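Local atomic coordinates of hypothetical glycoside hydrolase (Bacteroides vulgatus, PDB entry 3S30), a protein that is of unproven function but, as a putative glycoside hydrolase with a galactose-binding-like domain that holds a sodium ion, probably acts in carbohydrate metabolism. Residues F104-V109 / N165-I170; R172-L177 / P184-N189; I219-Y224 / L345-K350; E232-G237 / G334-T339; A280-T285 / F294-N299. All coordinates share one frame; numbering follows the deposited sequence.

Contact 1 (F104-V109 / N165-I170). With NA (sodium ion), chain C.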
# COMPACT_ATOMS: atom_id res chain seq x y z
N PHE A 104 -6.01 2.47 -12.21
CA PHE A 104 -4.57 2.28 -11.96
C PHE A 104 -4.09 1.05 -12.72
O PHE A 104 -4.62 -0.06 -12.56
CB PHE A 104 -4.27 2.18 -10.45
CG PHE A 104 -4.96 3.25 -9.62
CD1 PHE A 104 -4.60 4.59 -9.74
CD2 PHE A 104 -6.01 2.93 -8.76
CE1 PHE A 104 -5.26 5.59 -9.01
CE2 PHE A 104 -6.67 3.92 -8.01
CZ PHE A 104 -6.29 5.25 -8.15
N ASN A 105 -3.08 1.27 -13.57
CA ASN A 105 -2.59 0.27 -14.51
C ASN A 105 -1.24 -0.32 -14.16
O ASN A 105 -0.90 -1.39 -14.65
CB ASN A 105 -2.52 0.88 -15.91
CG ASN A 105 -3.87 1.32 -16.43
OD1 ASN A 105 -4.71 0.49 -16.78
ND2 ASN A 105 -4.09 2.64 -16.47
N PHE A 106 -0.46 0.36 -13.32
CA PHE A 106 0.86 -0.12 -12.91
C PHE A 106 1.84 -0.30 -14.09
O PHE A 106 2.67 -1.21 -14.07
CB PHE A 106 0.72 -1.42 -12.11
CG PHE A 106 -0.38 -1.37 -11.08
CD1 PHE A 106 -0.20 -0.65 -9.90
CD2 PHE A 106 -1.59 -2.02 -11.29
CE1 PHE A 106 -1.21 -0.58 -8.95
CE2 PHE A 106 -2.60 -1.96 -10.33
CZ PHE A 106 -2.40 -1.24 -9.15
N GLU A 107 1.73 0.57 -15.10
CA GLU A 107 2.57 0.48 -16.32
C GLU A 107 3.88 1.22 -16.18
O GLU A 107 4.86 0.88 -16.84
CB GLU A 107 1.86 1.06 -17.56
CG GLU A 107 0.58 0.36 -17.98
CD GLU A 107 0.75 -1.12 -18.33
OE1 GLU A 107 1.89 -1.57 -18.61
OE2 GLU A 107 -0.27 -1.83 -18.33
N ASN A 108 3.86 2.27 -15.37
CA ASN A 108 4.86 3.32 -15.40
C ASN A 108 5.70 3.31 -14.13
O ASN A 108 5.16 3.21 -13.02
CB ASN A 108 4.18 4.68 -15.51
CG ASN A 108 3.26 4.81 -16.74
OD1 ASN A 108 2.04 4.99 -16.60
ND2 ASN A 108 3.85 4.74 -17.93
N VAL A 109 7.01 3.43 -14.31
CA VAL A 109 7.93 3.60 -13.19
C VAL A 109 9.00 4.61 -13.57
O VAL A 109 9.30 4.80 -14.75
CB VAL A 109 8.62 2.27 -12.77
CG1 VAL A 109 7.59 1.31 -12.15
CG2 VAL A 109 9.35 1.63 -13.93
N ASN A 165 2.02 -4.54 -18.00
CA ASN A 165 2.75 -4.72 -16.74
C ASN A 165 1.77 -4.72 -15.57
O ASN A 165 0.66 -4.19 -15.68
CB ASN A 165 3.76 -3.60 -16.46
CG ASN A 165 4.78 -3.38 -17.59
OD1 ASN A 165 5.34 -4.32 -18.16
ND2 ASN A 165 5.03 -2.10 -17.89
N CYS A 166 2.20 -5.29 -14.44
CA CYS A 166 1.40 -5.27 -13.21
C CYS A 166 2.23 -4.91 -11.99
O CYS A 166 3.46 -4.88 -12.05
CB CYS A 166 0.69 -6.63 -13.00
SG CYS A 166 1.76 -8.09 -12.73
N LEU A 167 1.57 -4.61 -10.89
CA LEU A 167 2.23 -4.46 -9.61
C LEU A 167 2.82 -5.80 -9.13
O LEU A 167 2.18 -6.85 -9.25
CB LEU A 167 1.25 -3.92 -8.57
CG LEU A 167 1.82 -3.55 -7.19
CD1 LEU A 167 2.79 -2.41 -7.32
CD2 LEU A 167 0.69 -3.19 -6.20
N GLN A 168 4.04 -5.75 -8.60
CA GLN A 168 4.71 -6.91 -8.02
C GLN A 168 5.14 -6.54 -6.60
O GLN A 168 6.09 -5.78 -6.41
CB GLN A 168 5.93 -7.30 -8.85
CG GLN A 168 6.68 -8.54 -8.37
CD GLN A 168 8.05 -8.69 -9.07
OE1 GLN A 168 8.15 -9.27 -10.15
NE2 GLN A 168 9.11 -8.13 -8.44
N LEU A 169 4.43 -7.07 -5.61
CA LEU A 169 4.80 -6.89 -4.23
C LEU A 169 5.42 -8.20 -3.72
O LEU A 169 4.77 -9.25 -3.72
CB LEU A 169 3.59 -6.46 -3.40
CG LEU A 169 2.89 -5.16 -3.86
CD1 LEU A 169 1.71 -4.79 -2.98
CD2 LEU A 169 3.87 -3.98 -3.95
N ILE A 170 6.70 -8.13 -3.34
CA ILE A 170 7.40 -9.28 -2.78
C ILE A 170 8.01 -8.89 -1.41
O ILE A 170 8.93 -8.09 -1.35
CB ILE A 170 8.50 -9.80 -3.72
CG1 ILE A 170 7.95 -10.00 -5.13
CG2 ILE A 170 9.09 -11.11 -3.20
CD1 ILE A 170 8.98 -10.58 -6.13
NA NA C . -1.47 -3.16 -16.07
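Glu-107 and Asn-165 are tied together by a sodium ion as well as by direct hydrogen bonds, in a domain of galactose-binding-like fold. Backbone carbonyls from both segments reach the metal: Asn-105 O lies 2.3 Å from the sodium and Asn-165 O 2.4 Å. Both oxygens carry partial negative charge, and the cation probably offsets their closeness. Glu-107 adds OE2 at a longer 2.9 Å from the sodium, and Asp-343 of strand 339-349 completes the observed protein site.

The other carboxylate oxygen grips the same asparagine. Asn-165 N donates to Glu-107 OE1 on its syn side (3.0 Å), so one carboxylate holds the metal and the backbone beside it. A bend at chi2 (-60°) folds the Glu-107 chain back to reach both. The amide of Asn-165 turns to the backbone of Glu-107 instead, with ND2 donating to its O, while carboxylate and amide planes stand 41° apart. The side chain of Asn-105 leaves the site and gives its ND2 to Glu-124.

Next to the metal site the chain turns into the core. Phe-106 has positive phi (60°), and its CB points toward strand 166-173, 3.5 Å from Leu-167 N. Leu-167 CB lies over one ring face, 4.0 Å from the Phe-106 ring centroid; Phe-104 C covers the opposite face toward the rim.

Contact 2 (R172-L177 / P184-N189)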
# COMPACT_ATOMS: atom_id res chain seq x y z
N ARG A 172 10.39 -8.99 1.52
CA ARG A 172 11.83 -9.25 1.43
C ARG A 172 12.45 -9.42 2.80
O ARG A 172 12.06 -8.77 3.77
CB ARG A 172 12.57 -8.09 0.75
CG ARG A 172 12.20 -7.79 -0.68
CD ARG A 172 12.28 -8.99 -1.58
NE ARG A 172 12.21 -8.59 -2.98
CZ ARG A 172 12.38 -9.41 -4.02
NH1 ARG A 172 12.60 -10.70 -3.84
NH2 ARG A 172 12.30 -8.92 -5.26
N LYS A 173 13.44 -10.31 2.87
CA LYS A 173 14.38 -10.32 3.98
C LYS A 173 15.28 -9.09 3.81
O LYS A 173 15.71 -8.78 2.70
CB LYS A 173 15.22 -11.60 3.92
CG LYS A 173 16.09 -11.86 5.12
CD LYS A 173 16.94 -13.10 4.91
CE LYS A 173 17.80 -13.40 6.14
NZ LYS A 173 18.99 -12.51 6.24
N THR A 174 15.53 -8.38 4.90
CA THR A 174 16.42 -7.21 4.86
C THR A 174 17.89 -7.62 4.87
O THR A 174 18.25 -8.76 5.19
CB THR A 174 16.16 -6.28 6.03
OG1 THR A 174 16.04 -7.05 7.23
CG2 THR A 174 14.89 -5.47 5.78
N GLY A 175 18.74 -6.66 4.48
CA GLY A 175 20.19 -6.83 4.51
C GLY A 175 20.70 -6.73 5.93
O GLY A 175 20.02 -6.18 6.79
N SER A 176 21.90 -7.26 6.15
CA SER A 176 22.54 -7.35 7.47
C SER A 176 22.03 -6.38 8.53
O SER A 176 21.68 -6.78 9.64
CB SER A 176 24.04 -7.10 7.31
OG SER A 176 24.26 -5.80 6.82
N LEU A 177 21.99 -5.10 8.18
CA LEU A 177 21.66 -4.07 9.16
C LEU A 177 20.20 -4.13 9.62
O LEU A 177 19.92 -3.83 10.77
CB LEU A 177 22.00 -2.68 8.62
CG LEU A 177 21.99 -1.55 9.64
CD1 LEU A 177 22.75 -1.91 10.90
CD2 LEU A 177 22.55 -0.28 9.02
N PRO A 184 13.71 -7.06 10.47
CA PRO A 184 14.15 -8.30 9.82
C PRO A 184 13.54 -8.53 8.42
O PRO A 184 14.17 -9.13 7.57
CB PRO A 184 13.72 -9.39 10.81
CG PRO A 184 12.63 -8.78 11.61
CD PRO A 184 12.96 -7.32 11.71
N ILE A 185 12.33 -8.05 8.19
CA ILE A 185 11.73 -8.14 6.85
C ILE A 185 11.22 -6.77 6.41
O ILE A 185 11.22 -5.83 7.20
CB ILE A 185 10.56 -9.17 6.78
CG1 ILE A 185 9.33 -8.65 7.53
CG2 ILE A 185 11.04 -10.55 7.30
CD1 ILE A 185 8.10 -9.56 7.44
N ALA A 186 10.80 -6.68 5.15
CA ALA A 186 10.11 -5.50 4.65
C ALA A 186 8.99 -5.93 3.70
O ALA A 186 9.25 -6.55 2.66
CB ALA A 186 11.09 -4.53 3.94
N ALA A 187 7.76 -5.61 4.09
CA ALA A 187 6.58 -6.02 3.32
C ALA A 187 6.55 -5.37 1.94
O ALA A 187 6.87 -4.17 1.80
CB ALA A 187 5.31 -5.67 4.08
N GLY A 188 6.17 -6.16 0.93
CA GLY A 188 5.90 -5.65 -0.40
C GLY A 188 4.62 -4.86 -0.30
O GLY A 188 3.56 -5.44 -0.07
N ASN A 189 4.72 -3.53 -0.43
CA ASN A 189 3.56 -2.68 -0.29
C ASN A 189 3.48 -1.55 -1.31
O ASN A 189 4.43 -1.24 -2.01
CB ASN A 189 3.44 -2.13 1.14
CG ASN A 189 4.70 -1.36 1.61
OD1 ASN A 189 5.57 -0.97 0.81
ND2 ASN A 189 4.79 -1.14 2.92
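Thr-174 meets Pro-184 where an antiparallel strand pair begins to part, the chain between them passing through the short helix 176-180. Its CB stands 3.8 Å from Pro-184 O. From there OG1 takes the crowded position between the backbone N and the carbonyl carbon (chi1 45°), which brings it 2.8 Å from Pro-184 O; it is hydrogen-bonded to Met-183 O. The methyl CG2, anti to the carbonyl carbon, comes 3.9 Å from Ile-185 C and 4.3 Å from Ala-186 CB. Replacing this threonine by a valine would probably leave Met-183 O without its hydroxyl partner and set a methyl against the Pro-184 carbonyl.

The backbone carries the pairing. Arg-172 and Ala-186 form the hydrogen-bonded pair, with Arg-172 N giving to Ala-186 O and Ala-186 N to Arg-172 O. Lys-173 and Ile-185 form the non-hydrogen-bonded pair, their side chains on the face that Tyr-234 packs against. Phe-141 of helix 138-142 lies against Arg-172, Thr-174 and Ala-186 on the other face. Past the bridges, Thr-174 N reaches Pro-184 O at 3.1 Å in an almost straight bond (178°), its donor standing above the carbonyl plane.

Contact 3 (I219-Y224 / L345-K350)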
# COMPACT_ATOMS: atom_id res chain seq x y z
N ILE A 219 -17.13 4.33 -3.72
CA ILE A 219 -18.05 3.28 -3.28
C ILE A 219 -17.42 1.90 -3.32
O ILE A 219 -17.69 1.08 -2.45
CB ILE A 219 -19.42 3.31 -4.04
CG1 ILE A 219 -19.25 3.40 -5.56
CG2 ILE A 219 -20.27 4.48 -3.56
CD1 ILE A 219 -20.58 3.52 -6.30
N LYS A 220 -16.56 1.62 -4.29
CA LYS A 220 -15.87 0.33 -4.29
C LYS A 220 -14.48 0.35 -4.91
O LYS A 220 -14.16 1.20 -5.76
CB LYS A 220 -16.76 -0.77 -4.90
CG LYS A 220 -17.22 -0.53 -6.31
CD LYS A 220 -18.29 -1.55 -6.74
CE LYS A 220 -19.69 -1.12 -6.27
NZ LYS A 220 -20.75 -2.12 -6.60
N LEU A 221 -13.66 -0.58 -4.41
CA LEU A 221 -12.32 -0.79 -4.92
C LEU A 221 -12.32 -2.13 -5.64
O LEU A 221 -12.56 -3.17 -5.02
CB LEU A 221 -11.29 -0.80 -3.76
CG LEU A 221 -9.81 -1.01 -4.16
CD1 LEU A 221 -9.27 0.20 -4.96
CD2 LEU A 221 -8.94 -1.29 -2.95
N VAL A 222 -12.08 -2.10 -6.94
CA VAL A 222 -12.09 -3.32 -7.73
C VAL A 222 -10.72 -3.48 -8.37
O VAL A 222 -10.06 -2.50 -8.67
CB VAL A 222 -13.23 -3.35 -8.80
CG1 VAL A 222 -14.59 -3.03 -8.17
CG2 VAL A 222 -12.95 -2.39 -9.93
N GLY A 223 -10.31 -4.73 -8.56
CA GLY A 223 -9.04 -5.06 -9.21
C GLY A 223 -8.87 -6.56 -9.30
O GLY A 223 -9.80 -7.31 -9.01
N TYR A 224 -7.68 -6.99 -9.69
CA TYR A 224 -7.37 -8.41 -9.86
C TYR A 224 -6.07 -8.71 -9.13
O TYR A 224 -5.18 -7.87 -9.11
CB TYR A 224 -7.22 -8.77 -11.34
CG TYR A 224 -8.53 -8.75 -12.10
CD1 TYR A 224 -9.09 -7.54 -12.52
CD2 TYR A 224 -9.20 -9.93 -12.41
CE1 TYR A 224 -10.29 -7.51 -13.21
CE2 TYR A 224 -10.40 -9.92 -13.11
CZ TYR A 224 -10.94 -8.71 -13.51
OH TYR A 224 -12.12 -8.68 -14.21
N LEU A 345 -6.55 -1.99 -11.25
CA LEU A 345 -7.20 -1.51 -10.04
C LEU A 345 -7.99 -0.25 -10.36
O LEU A 345 -7.51 0.64 -11.06
CB LEU A 345 -6.13 -1.20 -8.99
CG LEU A 345 -6.58 -0.71 -7.62
CD1 LEU A 345 -7.29 -1.84 -6.84
CD2 LEU A 345 -5.37 -0.18 -6.88
N GLU A 346 -9.22 -0.18 -9.85
CA GLU A 346 -10.05 1.02 -10.04
C GLU A 346 -10.78 1.40 -8.76
O GLU A 346 -11.38 0.56 -8.10
CB GLU A 346 -11.07 0.82 -11.16
CG GLU A 346 -12.09 1.95 -11.23
CD GLU A 346 -12.94 1.94 -12.49
OE1 GLU A 346 -12.95 0.92 -13.20
OE2 GLU A 346 -13.60 2.97 -12.74
N LEU A 347 -10.70 2.68 -8.41
CA LEU A 347 -11.52 3.27 -7.35
C LEU A 347 -12.84 3.74 -7.98
O LEU A 347 -12.90 4.79 -8.60
CB LEU A 347 -10.76 4.44 -6.71
CG LEU A 347 -11.21 4.97 -5.35
CD1 LEU A 347 -11.08 3.94 -4.25
CD2 LEU A 347 -10.39 6.20 -5.01
N VAL A 348 -13.89 2.92 -7.85
CA VAL A 348 -15.21 3.27 -8.39
C VAL A 348 -15.93 4.25 -7.47
O VAL A 348 -16.23 3.92 -6.32
CB VAL A 348 -16.10 2.02 -8.58
CG1 VAL A 348 -17.49 2.42 -9.11
CG2 VAL A 348 -15.40 1.00 -9.50
N CYS A 349 -16.24 5.44 -7.98
CA CYS A 349 -16.79 6.51 -7.15
C CYS A 349 -18.23 6.85 -7.49
O CYS A 349 -18.77 6.39 -8.50
CB CYS A 349 -15.93 7.76 -7.27
SG CYS A 349 -14.26 7.50 -6.65
N LYS A 350 -18.84 7.65 -6.62
CA LYS A 350 -20.22 8.09 -6.80
C LYS A 350 -20.30 9.17 -7.88
O LYS A 350 -19.29 9.81 -8.20
CB LYS A 350 -20.79 8.62 -5.48
CG LYS A 350 -22.29 8.78 -5.46
CD LYS A 350 -22.74 9.50 -4.19
CE LYS A 350 -24.26 9.62 -4.12
NZ LYS A 350 -24.71 10.40 -2.92
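Ile-219 and Lys-220 both face Val-348, a classic beta bulge at one end of an antiparallel strand pair in the galactose-binding-like domain. Hydrogen bonds define it: Val-348 O accepts from Ile-219 N at 2.8 Å and from Lys-220 N at 3.1 Å, both in the carbonyl plane. Val-348 N returns a bond to Lys-220 O at 2.7 Å. Regular pairing follows, with Val-222 N giving to Glu-346 O and Glu-346 N to Val-222 O; this last donor comes nearly along the C=O axis. Weaker CA-H...O contacts fill the non-hydrogen-bonded positions, Leu-345 CA meeting Val-222 O at 3.3 Å.

Apolar contacts differ on the two faces. On the face of Leu-221 and Leu-347, Leu-221 CD1 meets Leu-345 CD1 at 3.4 Å and approaches Leu-347 CD1 at 4.2 Å. With CG anti to the backbone N in both Leu-221 and Leu-345 (chi1 -179° and -178°), the end of each side chain comes nearer the opposing strand. On the other face Lys-220 and Val-348 lie side by side, CG of the lysine 3.6 Å from CB of the valine, and Val-222 runs beside Glu-346 in the same way.

Lys-220 NZ finds its partner outside the pair, in a salt bridge with Glu-295. Strand 291-297 bonds to the far side of strand 218-228, strand 103-104 pairs with strand 339-349, and on strand 317-324 Leu-221 and Leu-345 pack against Ile-321 and Leu-347 against Val-319.

Contact 4 (E232-G237 / G334-T339)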
# COMPACT_ATOMS: atom_id res chain seq x y z
N GLU A 232 8.78 -19.63 4.39
CA GLU A 232 9.16 -19.44 5.78
C GLU A 232 8.61 -18.13 6.33
O GLU A 232 8.94 -17.05 5.83
CB GLU A 232 10.68 -19.49 5.91
CG GLU A 232 11.26 -20.87 5.66
CD GLU A 232 12.76 -20.90 5.79
OE1 GLU A 232 13.28 -20.60 6.89
OE2 GLU A 232 13.43 -21.24 4.79
N PHE A 233 7.75 -18.24 7.34
CA PHE A 233 7.13 -17.09 7.97
C PHE A 233 8.02 -16.60 9.12
O PHE A 233 8.31 -17.35 10.04
CB PHE A 233 5.73 -17.47 8.48
CG PHE A 233 4.86 -16.30 8.86
CD1 PHE A 233 4.96 -15.73 10.12
CD2 PHE A 233 3.95 -15.78 7.97
CE1 PHE A 233 4.17 -14.64 10.48
CE2 PHE A 233 3.15 -14.69 8.32
CZ PHE A 233 3.26 -14.12 9.59
N TYR A 234 8.45 -15.34 9.07
CA TYR A 234 9.25 -14.74 10.15
C TYR A 234 8.33 -14.17 11.21
O TYR A 234 7.51 -13.30 10.94
CB TYR A 234 10.19 -13.64 9.63
CG TYR A 234 11.40 -14.13 8.85
CD1 TYR A 234 11.44 -15.40 8.29
CD2 TYR A 234 12.51 -13.29 8.66
CE1 TYR A 234 12.54 -15.83 7.57
CE2 TYR A 234 13.62 -13.72 7.95
CZ TYR A 234 13.62 -15.00 7.40
OH TYR A 234 14.70 -15.45 6.68
N GLU A 235 8.45 -14.68 12.43
CA GLU A 235 7.67 -14.21 13.56
C GLU A 235 8.53 -14.41 14.82
O GLU A 235 9.01 -15.52 15.08
CB GLU A 235 6.32 -14.95 13.68
CG GLU A 235 6.39 -16.50 13.64
CD GLU A 235 5.00 -17.16 13.62
OE1 GLU A 235 4.08 -16.70 14.33
OE2 GLU A 235 4.82 -18.16 12.89
N ASN A 236 8.72 -13.32 15.57
CA ASN A 236 9.60 -13.31 16.74
C ASN A 236 11.04 -13.53 16.28
O ASN A 236 11.49 -12.86 15.34
CB ASN A 236 9.11 -14.32 17.79
CG ASN A 236 7.62 -14.16 18.09
OD1 ASN A 236 7.13 -13.04 18.30
ND2 ASN A 236 6.88 -15.27 18.12
N GLY A 237 11.77 -14.45 16.90
CA GLY A 237 13.08 -14.83 16.37
C GLY A 237 13.03 -16.18 15.68
O GLY A 237 14.02 -16.92 15.69
N GLY A 334 5.86 -11.91 8.72
CA GLY A 334 5.60 -12.19 7.32
C GLY A 334 6.62 -13.14 6.74
O GLY A 334 7.61 -13.46 7.39
N ALA A 335 6.35 -13.59 5.52
CA ALA A 335 7.23 -14.54 4.84
C ALA A 335 8.01 -13.86 3.72
O ALA A 335 7.41 -13.33 2.78
CB ALA A 335 6.41 -15.69 4.28
N PRO A 336 9.35 -13.85 3.81
CA PRO A 336 10.08 -13.50 2.59
C PRO A 336 9.64 -14.37 1.42
O PRO A 336 9.45 -15.58 1.58
CB PRO A 336 11.54 -13.80 2.97
CG PRO A 336 11.60 -13.53 4.42
CD PRO A 336 10.27 -14.05 4.95
N GLY A 337 9.43 -13.74 0.26
CA GLY A 337 9.01 -14.43 -0.95
C GLY A 337 7.52 -14.34 -1.20
O GLY A 337 7.06 -14.68 -2.30
N SER A 338 6.76 -13.88 -0.20
CA SER A 338 5.31 -13.73 -0.36
C SER A 338 5.07 -12.72 -1.46
O SER A 338 5.54 -11.59 -1.37
CB SER A 338 4.62 -13.27 0.93
OG SER A 338 4.46 -14.35 1.83
N THR A 339 4.36 -13.16 -2.49
CA THR A 339 4.22 -12.39 -3.71
C THR A 339 2.76 -12.08 -3.99
O THR A 339 1.95 -12.98 -4.16
CB THR A 339 4.87 -13.14 -4.89
OG1 THR A 339 6.24 -13.43 -4.55
CG2 THR A 339 4.85 -12.27 -6.16
O HOH W 1 10.23 -17.18 3.41
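Gly-334 pairs with Tyr-234 and lies over the Phe-233 ring. Its O accepts from Tyr-234 N at 2.7 Å and its N gives to Tyr-234 O at 3.1 Å, forming a single antiparallel bridge. Over the ring, the glycine CA stands 3.9 Å from the Phe-233 centroid. Phe-233 has CG anti to its own backbone N (chi1 -167°), which places the ring against the glycine.

Ala-335 follows, its CA making a CA-H...O contact with Glu-232 O and its CB touching the same oxygen at 3.3 Å; its N is hydrogen-bonded to Asp-244. Pro-336 crosses Tyr-234 at about a right angle, and its CD sits over the phenol face, 3.9 Å from the Tyr-234 centroid, as a CH-pi contact. A water donates to Glu-232 O at 2.7 Å and to Pro-336 O at 2.6 Å, joining two carbonyls that could not bond directly.

From Ala-335 to Ser-338 the chain makes a type II beta turn, closed by Ser-338 N to Ala-335 O. Gly-337 carries the positive phi (98°) expected at its third position. Thr-339 OG1 bonds back to Gly-337 O as the chain enters strand 339-349.

The two backbone bonds of one bridge thus join this turn to strand 233-235, supplemented by CH-pi contacts to two successive aromatic rings and by a shared water, without extended strand pairing.

Contact 5 (A280-T285 / F294-N299)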
# COMPACT_ATOMS: atom_id res chain seq x y z
N ALA A 280 -12.85 0.23 3.06
CA ALA A 280 -13.07 -0.96 2.26
C ALA A 280 -11.95 -1.95 2.56
O ALA A 280 -10.79 -1.63 2.33
CB ALA A 280 -13.11 -0.61 0.78
N VAL A 281 -12.30 -3.13 3.07
CA VAL A 281 -11.32 -4.10 3.54
C VAL A 281 -11.57 -5.47 2.93
O VAL A 281 -12.67 -6.00 2.99
CB VAL A 281 -11.36 -4.22 5.11
CG1 VAL A 281 -10.25 -5.16 5.63
CG2 VAL A 281 -11.22 -2.83 5.75
N ILE A 282 -10.53 -6.07 2.34
CA ILE A 282 -10.67 -7.41 1.75
C ILE A 282 -10.83 -8.46 2.83
O ILE A 282 -10.24 -8.37 3.90
CB ILE A 282 -9.49 -7.76 0.84
CG1 ILE A 282 -9.85 -8.92 -0.10
CG2 ILE A 282 -8.25 -8.07 1.67
CD1 ILE A 282 -9.04 -8.95 -1.38
N THR A 283 -11.66 -9.47 2.56
CA THR A 283 -11.85 -10.57 3.50
C THR A 283 -11.34 -11.89 2.91
O THR A 283 -10.60 -12.61 3.57
CB THR A 283 -13.33 -10.63 4.00
OG1 THR A 283 -14.23 -10.81 2.90
CG2 THR A 283 -13.70 -9.32 4.74
N ASP A 284 -11.69 -12.19 1.66
CA ASP A 284 -11.18 -13.39 0.99
C ASP A 284 -9.77 -13.11 0.49
O ASP A 284 -9.55 -12.24 -0.37
CB ASP A 284 -12.09 -13.78 -0.18
CG ASP A 284 -11.86 -15.20 -0.65
OD1 ASP A 284 -10.71 -15.69 -0.57
OD2 ASP A 284 -12.85 -15.85 -1.10
N THR A 285 -8.81 -13.86 1.03
CA THR A 285 -7.38 -13.57 0.85
C THR A 285 -6.56 -14.80 0.38
O THR A 285 -5.33 -14.84 0.55
CB THR A 285 -6.84 -13.01 2.18
OG1 THR A 285 -5.74 -12.14 1.94
CG2 THR A 285 -6.43 -14.12 3.13
N PHE A 294 -11.40 -8.94 -7.21
CA PHE A 294 -11.91 -8.51 -5.92
C PHE A 294 -12.80 -7.29 -6.10
O PHE A 294 -12.67 -6.54 -7.07
CB PHE A 294 -10.78 -8.27 -4.89
CG PHE A 294 -9.74 -7.24 -5.31
CD1 PHE A 294 -9.91 -5.90 -5.00
CD2 PHE A 294 -8.57 -7.63 -5.95
CE1 PHE A 294 -8.95 -4.94 -5.37
CE2 PHE A 294 -7.59 -6.68 -6.33
CZ PHE A 294 -7.79 -5.34 -6.03
N GLU A 295 -13.76 -7.12 -5.19
CA GLU A 295 -14.71 -6.02 -5.25
C GLU A 295 -15.11 -5.65 -3.82
O GLU A 295 -16.02 -6.24 -3.26
CB GLU A 295 -15.95 -6.41 -6.08
CG GLU A 295 -16.99 -5.29 -6.23
CD GLU A 295 -18.22 -5.71 -7.03
OE1 GLU A 295 -18.15 -6.67 -7.83
OE2 GLU A 295 -19.28 -5.06 -6.87
N LEU A 296 -14.41 -4.66 -3.25
CA LEU A 296 -14.61 -4.26 -1.85
C LEU A 296 -15.49 -3.02 -1.79
O LEU A 296 -15.12 -1.97 -2.30
CB LEU A 296 -13.26 -3.98 -1.18
CG LEU A 296 -12.12 -4.97 -1.50
CD1 LEU A 296 -10.84 -4.58 -0.77
CD2 LEU A 296 -12.53 -6.42 -1.15
N ASP A 297 -16.67 -3.14 -1.18
CA ASP A 297 -17.58 -2.00 -1.02
C ASP A 297 -17.10 -1.12 0.13
O ASP A 297 -16.74 -1.61 1.20
CB ASP A 297 -19.01 -2.46 -0.73
CG ASP A 297 -19.70 -3.11 -1.94
OD1 ASP A 297 -20.04 -2.40 -2.91
OD2 ASP A 297 -19.94 -4.34 -1.89
N PHE A 298 -17.11 0.19 -0.09
CA PHE A 298 -16.88 1.14 1.01
C PHE A 298 -18.04 1.12 2.01
O PHE A 298 -19.20 1.22 1.63
CB PHE A 298 -16.65 2.57 0.48
CG PHE A 298 -15.23 2.83 0.08
CD1 PHE A 298 -14.74 2.38 -1.15
CD2 PHE A 298 -14.36 3.52 0.93
CE1 PHE A 298 -13.43 2.63 -1.53
CE2 PHE A 298 -13.04 3.76 0.56
CZ PHE A 298 -12.58 3.32 -0.67
N ASN A 299 -17.68 0.96 3.28
CA ASN A 299 -18.61 0.94 4.39
C ASN A 299 -18.66 2.31 5.08
O ASN A 299 -17.81 2.63 5.90
CB ASN A 299 -18.17 -0.15 5.38
CG ASN A 299 -19.23 -0.49 6.42
OD1 ASN A 299 -20.17 0.28 6.64
ND2 ASN A 299 -19.07 -1.66 7.07
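Phe-298 offers one ring face to Ala-280, whose CB stands over the ring centre, 3.9 Å from the Phe-298 centroid and 10° off the normal, in a CH-pi contact. Ile-282 CD1 lies oblique to the other aromatic ring of the segment, that of Phe-294; its nearest atom there is Phe-294 CB at 4.0 Å, the two side chains crossing at about a right angle.

Leu-296, between the two phenylalanines in sequence, touches Ala-280, Val-281 and Ile-282. Its CB meets Ala-280 CB at 3.9 Å. With CG anti to the carbonyl carbon (chi1 -42°), its two methyls lie against the backbone of Ile-282: CD1 approaches Ile-282 N at 3.5 Å, and CD2 approaches Ile-282 CA at 3.6 Å. The side chain of Ile-282 continues the contact, its CB 3.8 Å from Leu-296 CD1. An alanine in place of the leucine would keep the touch on Ala-280 but is likely to open a gap beside Ile-282, leaving that side chain freer to turn. The methyl of Ala-280 also meets a polar atom, Asp-297 O at 3.8 Å.

The backbones bond elsewhere. Strand 276-281 pairs with strand 247-254, through Ala-250 and Ile-248, whereas strand 291-297 pairs with strand 218-228. Ile-248 touches both Phe-294 and Leu-296, which is consistent with two layers of a beta-sandwich closing on each other here.

No hydrogen bond crosses between the segments, so shape and apolar burial carry the contact. Glu-295 points away and forms salt bridges with Arg-293 and Lys-220, and the side chains that touch are hydrocarbon.

Overall arrangement
Contact 1 holds the sodium and touches three others: contact 3, where Phe-104 N lies 2.6 Å from Leu-345 O in a probable hydrogen bond, contact 2 through Leu-169 against Gly-188, and contact 4 through Ile-170 against the turn. Contacts 2 and 4 form one cluster, centres about 10 Å apart, joined by Ile-185 packing on Tyr-234. Contacts 3 and 5 form another, also about 10 Å apart by centres, sharing the pairing of strands 218-228 and 291-297. Contact 2 lies on the opposite side of the chain centre from contacts 3 and 5, about 30 Å from contact 3 by centres. The Leu-345 side chain is about 9 Å from the sodium.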